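Class II aldolase/adducin domain protein (Pseudomonas syringae pv. phaseolicola 1448A, PDB 3OCR) is a member of the class II aldolase/adducin family whose exact activity is uncertain, and which may bind actin filaments. Local coordinates at residues H53-F58 and N72-F78; V87-G93 and G103-Y109. All blocks are in the same frame, centred on the assembly; numbering follows the deposited sequence.

Interaction 1: residues H53-F58 and N72-F78; sequences HIYTHF and NAFGLLF
The ring of Phe78 turns its edge to the face of Phe58 in a T-shaped stack, centroids 5.3 Å apart and planes at 64°, with CE2 of Phe78 set above the rim of the Phe58 ring. Another part of the Phe78 edge meets backbone: its CE1 lies 3.3 Å from Thr56 O, near the ring plane, while OG1 of Thr56 approaches CZ. At the edge of the His57 imidazole, ND1 donates to OD1 of Asn72 over 2.5 Å. This short bond is nearly straight, 172° at the hydrogen, lies in the imidazole plane and meets a lone pair of the amide oxygen. Asn72 reaches it with CG tucked between its own N and carbonyl carbon (chi1 64°), the amide turned out of the ring plane. CD2 of Leu77 packs on CG2 of Ile54 at 3.6 Å and also touches His53, whose NE2 is held by His256 O of a second subunit.

Two waters bridge the backbones. One donates to His53 O and accepts from Phe78 N; the other donates to both Ile54 O and Leu76 O, at 2.9 Å from the former. One direct bond and two water bridges thus link polar groups across this buried contact. With ND1 as the donor, the bond to Asn72, just ahead of the type II turn from Ala73 to Leu76, probably limits rotation of the His57 ring.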
loop_
_atom_site.group_PDB
_atom_site.type_symbol
_atom_site.label_atom_id
_atom_site.label_comp_id
_atom_site.label_asym_id
_atom_site.label_seq_id
_atom_site.Cartn_x
_atom_site.Cartn_y
_atom_site.Cartn_z
ATOM N N HIS A 53 15.952 -4.262 -3.702
ATOM C CA HIS A 53 16.483 -4.896 -4.910
ATOM C C HIS A 53 17.641 -5.816 -4.524
ATOM O O HIS A 53 17.469 -6.706 -3.701
ATOM C CB HIS A 53 16.896 -3.842 -5.953
ATOM C CG HIS A 53 17.087 -4.394 -7.336
ATOM N ND1 HIS A 53 16.161 -5.217 -7.950
ATOM C CD2 HIS A 53 18.094 -4.231 -8.230
ATOM C CE1 HIS A 53 16.600 -5.548 -9.151
ATOM N NE2 HIS A 53 17.767 -4.958 -9.350
ATOM N N ILE A 54 18.825 -5.582 -5.075
ATOM C CA ILE A 54 19.954 -6.467 -4.799
ATOM C C ILE A 54 20.880 -5.974 -3.693
ATOM O O ILE A 54 21.967 -6.527 -3.509
ATOM C CB ILE A 54 20.785 -6.765 -6.070
ATOM C CG1 ILE A 54 21.143 -5.472 -6.798
ATOM C CG2 ILE A 54 20.029 -7.725 -6.981
ATOM C CD1 ILE A 54 22.319 -5.595 -7.740
ATOM N N TYR A 55 20.475 -4.924 -2.993
ATOM C CA TYR A 55 21.322 -4.324 -1.992
ATOM C C TYR A 55 20.850 -4.804 -0.607
ATOM O O TYR A 55 19.809 -5.455 -0.489
ATOM C CB TYR A 55 21.317 -2.809 -2.173
ATOM C CG TYR A 55 21.507 -2.447 -3.640
ATOM C CD1 TYR A 55 22.759 -2.582 -4.250
ATOM C CD2 TYR A 55 20.430 -2.026 -4.431
ATOM C CE1 TYR A 55 22.945 -2.289 -5.598
ATOM C CE2 TYR A 55 20.600 -1.723 -5.786
ATOM C CZ TYR A 55 21.869 -1.865 -6.367
ATOM O OH TYR A 55 22.083 -1.583 -7.697
ATOM N N THR A 56 21.623 -4.517 0.427
ATOM C CA THR A 56 21.400 -5.086 1.774
ATOM C C THR A 56 21.556 -6.612 1.872
ATOM O O THR A 56 21.397 -7.343 0.904
ATOM C CB THR A 56 20.090 -4.594 2.470
ATOM O OG1 THR A 56 18.980 -5.442 2.137
ATOM C CG2 THR A 56 19.801 -3.126 2.134
ATOM N N HIS A 57 21.874 -7.064 3.079
ATOM C CA HIS A 57 22.387 -8.394 3.306
ATOM C C HIS A 57 22.060 -8.902 4.690
ATOM O O HIS A 57 21.961 -8.116 5.646
ATOM C CB HIS A 57 23.902 -8.373 3.151
ATOM C CG HIS A 57 24.358 -7.847 1.827
ATOM N ND1 HIS A 57 24.339 -8.611 0.681
ATOM C CD2 HIS A 57 24.815 -6.625 1.459
ATOM C CE1 HIS A 57 24.766 -7.883 -0.335
ATOM N NE2 HIS A 57 25.061 -6.676 0.109
ATOM N N PHE A 58 21.882 -10.214 4.779
ATOM C CA PHE A 58 21.764 -10.915 6.065
ATOM C C PHE A 58 22.946 -11.864 6.200
ATOM O O PHE A 58 23.208 -12.641 5.283
ATOM C CB PHE A 58 20.479 -11.745 6.115
ATOM C CG PHE A 58 19.210 -10.951 6.012
ATOM C CD1 PHE A 58 19.191 -9.577 6.224
ATOM C CD2 PHE A 58 18.003 -11.606 5.774
ATOM C CE1 PHE A 58 18.012 -8.869 6.141
ATOM C CE2 PHE A 58 16.809 -10.889 5.702
ATOM C CZ PHE A 58 16.826 -9.511 5.902
ATOM N N ASN A 72 24.453 -13.755 0.969
ATOM C CA ASN A 72 23.993 -13.895 -0.418
ATOM C C ASN A 72 25.110 -13.658 -1.430
ATOM O O ASN A 72 26.042 -12.878 -1.179
ATOM C CB ASN A 72 22.754 -13.011 -0.733
ATOM C CG ASN A 72 23.040 -11.508 -0.635
ATOM O OD1 ASN A 72 23.604 -11.018 0.342
ATOM N ND2 ASN A 72 22.633 -10.774 -1.658
ATOM N N ALA A 73 25.014 -14.369 -2.545
ATOM C CA ALA A 73 25.856 -14.144 -3.709
ATOM C C ALA A 73 25.536 -12.793 -4.337
ATOM O O ALA A 73 24.378 -12.368 -4.356
ATOM C CB ALA A 73 25.671 -15.287 -4.750
ATOM N N PHE A 74 26.581 -12.166 -4.885
ATOM C CA PHE A 74 26.550 -10.837 -5.513
ATOM C C PHE A 74 25.548 -10.771 -6.648
ATOM O O PHE A 74 25.714 -11.448 -7.664
ATOM C CB PHE A 74 27.939 -10.549 -6.099
ATOM C CG PHE A 74 28.256 -9.075 -6.293
ATOM C CD1 PHE A 74 27.469 -8.080 -5.710
ATOM C CD2 PHE A 74 29.392 -8.695 -7.021
ATOM C CE1 PHE A 74 27.793 -6.716 -5.866
ATOM C CE2 PHE A 74 29.733 -7.346 -7.177
ATOM C CZ PHE A 74 28.930 -6.357 -6.599
ATOM N N GLY A 75 24.489 -9.993 -6.473
ATOM C CA GLY A 75 23.550 -9.773 -7.581
ATOM C C GLY A 75 22.292 -10.629 -7.615
ATOM O O GLY A 75 21.433 -10.409 -8.457
ATOM N N LEU A 76 22.167 -11.589 -6.704
ATOM C CA LEU A 76 20.921 -12.352 -6.577
ATOM C C LEU A 76 19.906 -11.597 -5.741
ATOM O O LEU A 76 20.268 -10.938 -4.783
ATOM C CB LEU A 76 21.169 -13.700 -5.906
ATOM C CG LEU A 76 21.939 -14.767 -6.680
ATOM C CD1 LEU A 76 21.705 -16.135 -5.994
ATOM C CD2 LEU A 76 21.521 -14.804 -8.131
ATOM N N LEU A 77 18.637 -11.725 -6.102
ATOM C CA LEU A 77 17.531 -11.204 -5.307
ATOM C C LEU A 77 17.235 -12.111 -4.100
ATOM O O LEU A 77 17.472 -13.312 -4.153
ATOM C CB LEU A 77 16.284 -11.091 -6.185
ATOM C CG LEU A 77 16.375 -10.153 -7.385
ATOM C CD1 LEU A 77 15.138 -10.299 -8.258
ATOM C CD2 LEU A 77 16.528 -8.711 -6.876
ATOM N N PHE A 78 16.704 -11.521 -3.028
ATOM C CA PHE A 78 16.361 -12.231 -1.788
ATOM C C PHE A 78 15.464 -13.411 -2.105
ATOM O O PHE A 78 15.534 -14.452 -1.455
ATOM C CB PHE A 78 15.658 -11.280 -0.825
ATOM C CG PHE A 78 16.607 -10.418 -0.011
ATOM C CD1 PHE A 78 17.857 -10.047 -0.524
ATOM C CD2 PHE A 78 16.257 -9.995 1.257
ATOM C CE1 PHE A 78 18.741 -9.253 0.221
ATOM C CE2 PHE A 78 17.131 -9.185 2.025
ATOM C CZ PHE A 78 18.375 -8.819 1.496
HETATM O O HOH W 1 15.568 -8.741 -3.250
HETATM O O HOH W 2 22.332 -9.282 -4.415
#

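Interaction 2: residues V87-G93 and G103-Y109; sequences VKVDIDG and GINYAGY
The side chains of Tyr109 and Val89 run antiparallel alongside each other, and CG2 of Val89 comes to lie over one face of the phenol ring, a CH-pi contact 4.0 Å from the ring centroid. The Tyr109 hydroxyl donates a weak hydrogen bond to Asp90 O (2.9 Å). Along the ring's CD2-CE2 side runs the backbone of Gly93, whose bare CA lets the ring come within 3.4 Å at CE2. Tyr109 extends its ring across to the 90-93 turn because its chi1 of 179° swings CG away from the backbone N. Ile104 supplies the other apolar patch: its CG2 lies 3.7 Å from CG1 of Val87 and meets Val89 CG1 tip to tip, while CD1 reaches Gly93 O at 3.6 Å. Tyr106, more exposed, brings its OH to 3.2 Å from Asp92 O.

Turns position these groups. Asp90 to Gly93 form a type I beta turn closed by Gly93 N to Asp90 O (3.1 Å), and OD1 of Asp90 accepts from Thr94 N and, weakly, from Asp92 N. On the facing segment Asn105 OD1 accepts from Gly108 N at 3.0 Å, an Asx motif in which the donor sits above the carbonyl plane, consistent with it stabilising the bend that carries Tyr106 and Tyr109.

Strand 87-90 lies between strands 68-71 and 95-97 in the mixed sheet. The 103-109 loop lies over its Val87 and Val89 side chains, Tyr109 also touching Phe69 and Ile71 of strand 68-71, and then runs into helix 110-118.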
loop_
_atom_site.group_PDB
_atom_site.type_symbol
_atom_site.label_atom_id
_atom_site.label_comp_id
_atom_site.label_asym_id
_atom_site.label_seq_id
_atom_site.Cartn_x
_atom_site.Cartn_y
_atom_site.Cartn_z
ATOM N N VAL A 87 26.740 -18.011 0.114
ATOM C CA VAL A 87 28.183 -18.039 -0.008
ATOM C C VAL A 87 28.828 -18.051 1.372
ATOM O O VAL A 87 28.466 -17.235 2.240
ATOM C CB VAL A 87 28.721 -16.848 -0.840
ATOM C CG1 VAL A 87 30.212 -17.013 -1.110
ATOM C CG2 VAL A 87 27.956 -16.703 -2.144
ATOM N N LYS A 88 29.803 -18.942 1.548
ATOM C CA LYS A 88 30.586 -19.009 2.781
ATOM C C LYS A 88 31.868 -18.216 2.635
ATOM O O LYS A 88 32.688 -18.485 1.738
ATOM C CB LYS A 88 30.917 -20.447 3.160
ATOM C CG LYS A 88 31.618 -20.559 4.529
ATOM C CD LYS A 88 31.548 -21.975 5.082
ATOM C CE LYS A 88 32.501 -22.907 4.355
ATOM N NZ LYS A 88 32.448 -24.266 4.963
ATOM N N VAL A 89 32.025 -17.243 3.528
ATOM C CA VAL A 89 33.186 -16.353 3.519
ATOM C C VAL A 89 33.841 -16.318 4.918
ATOM O O VAL A 89 33.205 -16.692 5.913
ATOM C CB VAL A 89 32.813 -14.912 3.073
ATOM C CG1 VAL A 89 32.236 -14.908 1.642
ATOM C CG2 VAL A 89 31.841 -14.256 4.042
ATOM N N ASP A 90 35.100 -15.883 4.978
ATOM C CA ASP A 90 35.807 -15.735 6.265
ATOM C C ASP A 90 35.511 -14.336 6.798
ATOM O O ASP A 90 34.736 -13.609 6.190
ATOM C CB ASP A 90 37.323 -15.976 6.107
ATOM C CG ASP A 90 37.992 -15.011 5.117
ATOM O OD1 ASP A 90 37.452 -13.919 4.845
ATOM O OD2 ASP A 90 39.085 -15.354 4.612
ATOM N N ILE A 91 36.120 -13.956 7.913
ATOM C CA ILE A 91 35.877 -12.639 8.501
ATOM C C ILE A 91 36.261 -11.469 7.580
ATOM O O ILE A 91 35.709 -10.376 7.700
ATOM C CB ILE A 91 36.505 -12.506 9.917
ATOM C CG1 ILE A 91 35.838 -11.380 10.724
ATOM C CG2 ILE A 91 38.040 -12.347 9.847
ATOM C CD1 ILE A 91 34.299 -11.522 10.884
ATOM N N ASP A 92 37.160 -11.703 6.632
ATOM C CA ASP A 92 37.582 -10.661 5.678
ATOM C C ASP A 92 36.691 -10.535 4.455
ATOM O O ASP A 92 36.820 -9.579 3.699
ATOM C CB ASP A 92 38.991 -10.951 5.187
ATOM C CG ASP A 92 39.986 -10.949 6.295
ATOM O OD1 ASP A 92 39.773 -10.171 7.253
ATOM O OD2 ASP A 92 40.973 -11.712 6.206
ATOM N N GLY A 93 35.813 -11.509 4.249
ATOM C CA GLY A 93 34.996 -11.565 3.051
ATOM C C GLY A 93 35.596 -12.380 1.923
ATOM O O GLY A 93 35.085 -12.350 0.799
ATOM N N GLY A 103 30.562 -14.773 -6.368
ATOM C CA GLY A 103 31.186 -14.074 -5.251
ATOM C C GLY A 103 30.169 -13.280 -4.466
ATOM O O GLY A 103 28.960 -13.545 -4.537
ATOM N N ILE A 104 30.649 -12.299 -3.714
ATOM C CA ILE A 104 29.791 -11.546 -2.817
ATOM C C ILE A 104 29.944 -10.075 -3.096
ATOM O O ILE A 104 30.836 -9.672 -3.811
ATOM C CB ILE A 104 30.126 -11.808 -1.302
ATOM C CG1 ILE A 104 31.520 -11.267 -0.921
ATOM C CG2 ILE A 104 29.976 -13.294 -0.965
ATOM C CD1 ILE A 104 31.711 -11.009 0.612
ATOM N N ASN A 105 29.047 -9.281 -2.542
ATOM C CA ASN A 105 29.237 -7.847 -2.527
ATOM C C ASN A 105 30.207 -7.547 -1.408
ATOM O O ASN A 105 29.815 -7.443 -0.240
ATOM C CB ASN A 105 27.921 -7.134 -2.254
ATOM C CG ASN A 105 28.078 -5.642 -2.172
ATOM O OD1 ASN A 105 29.192 -5.114 -2.197
ATOM N ND2 ASN A 105 26.952 -4.942 -2.085
ATOM N N TYR A 106 31.472 -7.417 -1.776
ATOM C CA TYR A 106 32.540 -7.274 -0.798
ATOM C C TYR A 106 32.355 -6.039 0.092
ATOM O O TYR A 106 32.576 -6.108 1.302
ATOM C CB TYR A 106 33.873 -7.206 -1.522
ATOM C CG TYR A 106 35.098 -7.405 -0.667
ATOM C CD1 TYR A 106 35.731 -6.313 -0.055
ATOM C CD2 TYR A 106 35.664 -8.677 -0.516
ATOM C CE1 TYR A 106 36.885 -6.488 0.698
ATOM C CE2 TYR A 106 36.812 -8.864 0.242
ATOM C CZ TYR A 106 37.418 -7.769 0.843
ATOM O OH TYR A 106 38.552 -7.958 1.583
ATOM N N ALA A 107 31.932 -4.928 -0.502
ATOM C CA ALA A 107 31.757 -3.684 0.248
ATOM C C ALA A 107 30.536 -3.738 1.180
ATOM O O ALA A 107 30.549 -3.152 2.269
ATOM C CB ALA A 107 31.658 -2.508 -0.712
ATOM N N GLY A 108 29.488 -4.446 0.755
ATOM C CA GLY A 108 28.284 -4.619 1.580
ATOM C C GLY A 108 28.499 -5.506 2.806
ATOM O O GLY A 108 27.727 -5.451 3.754
ATOM N N TYR A 109 29.536 -6.344 2.767
ATOM C CA TYR A 109 29.857 -7.268 3.856
ATOM C C TYR A 109 30.617 -6.643 5.035
ATOM O O TYR A 109 30.662 -7.214 6.135
ATOM C CB TYR A 109 30.664 -8.446 3.304
ATOM C CG TYR A 109 31.097 -9.481 4.329
ATOM C CD1 TYR A 109 30.164 -10.301 4.969
ATOM C CD2 TYR A 109 32.450 -9.668 4.632
ATOM C CE1 TYR A 109 30.574 -11.278 5.920
ATOM C CE2 TYR A 109 32.858 -10.628 5.586
ATOM C CZ TYR A 109 31.917 -11.430 6.212
ATOM O OH TYR A 109 32.323 -12.397 7.123
#

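From the N terminus, the chain leaves helix 29-47 and enters 53-58, runs through strands 58-61 and 68-71, and returns at 72-78, where interaction 1 closes this hairpin-containing loop. Strand 87-90 then opens interaction 2, which closes after strand 95-97 when 103-109 folds back ahead of helix 110-118. The two loops follow in series, neither nested nor crossed, with centres about 12 Å apart. They nevertheless meet: Phe74 N lies 2.8 Å from Gly103 O, probably a hydrogen bond, and Asn105 packs against His57 and Phe74. Together they tie the loops around the half of the sheet made by strands 95-97, 87-90, 68-71 and 58-61, interaction 1 also bordering a second subunit.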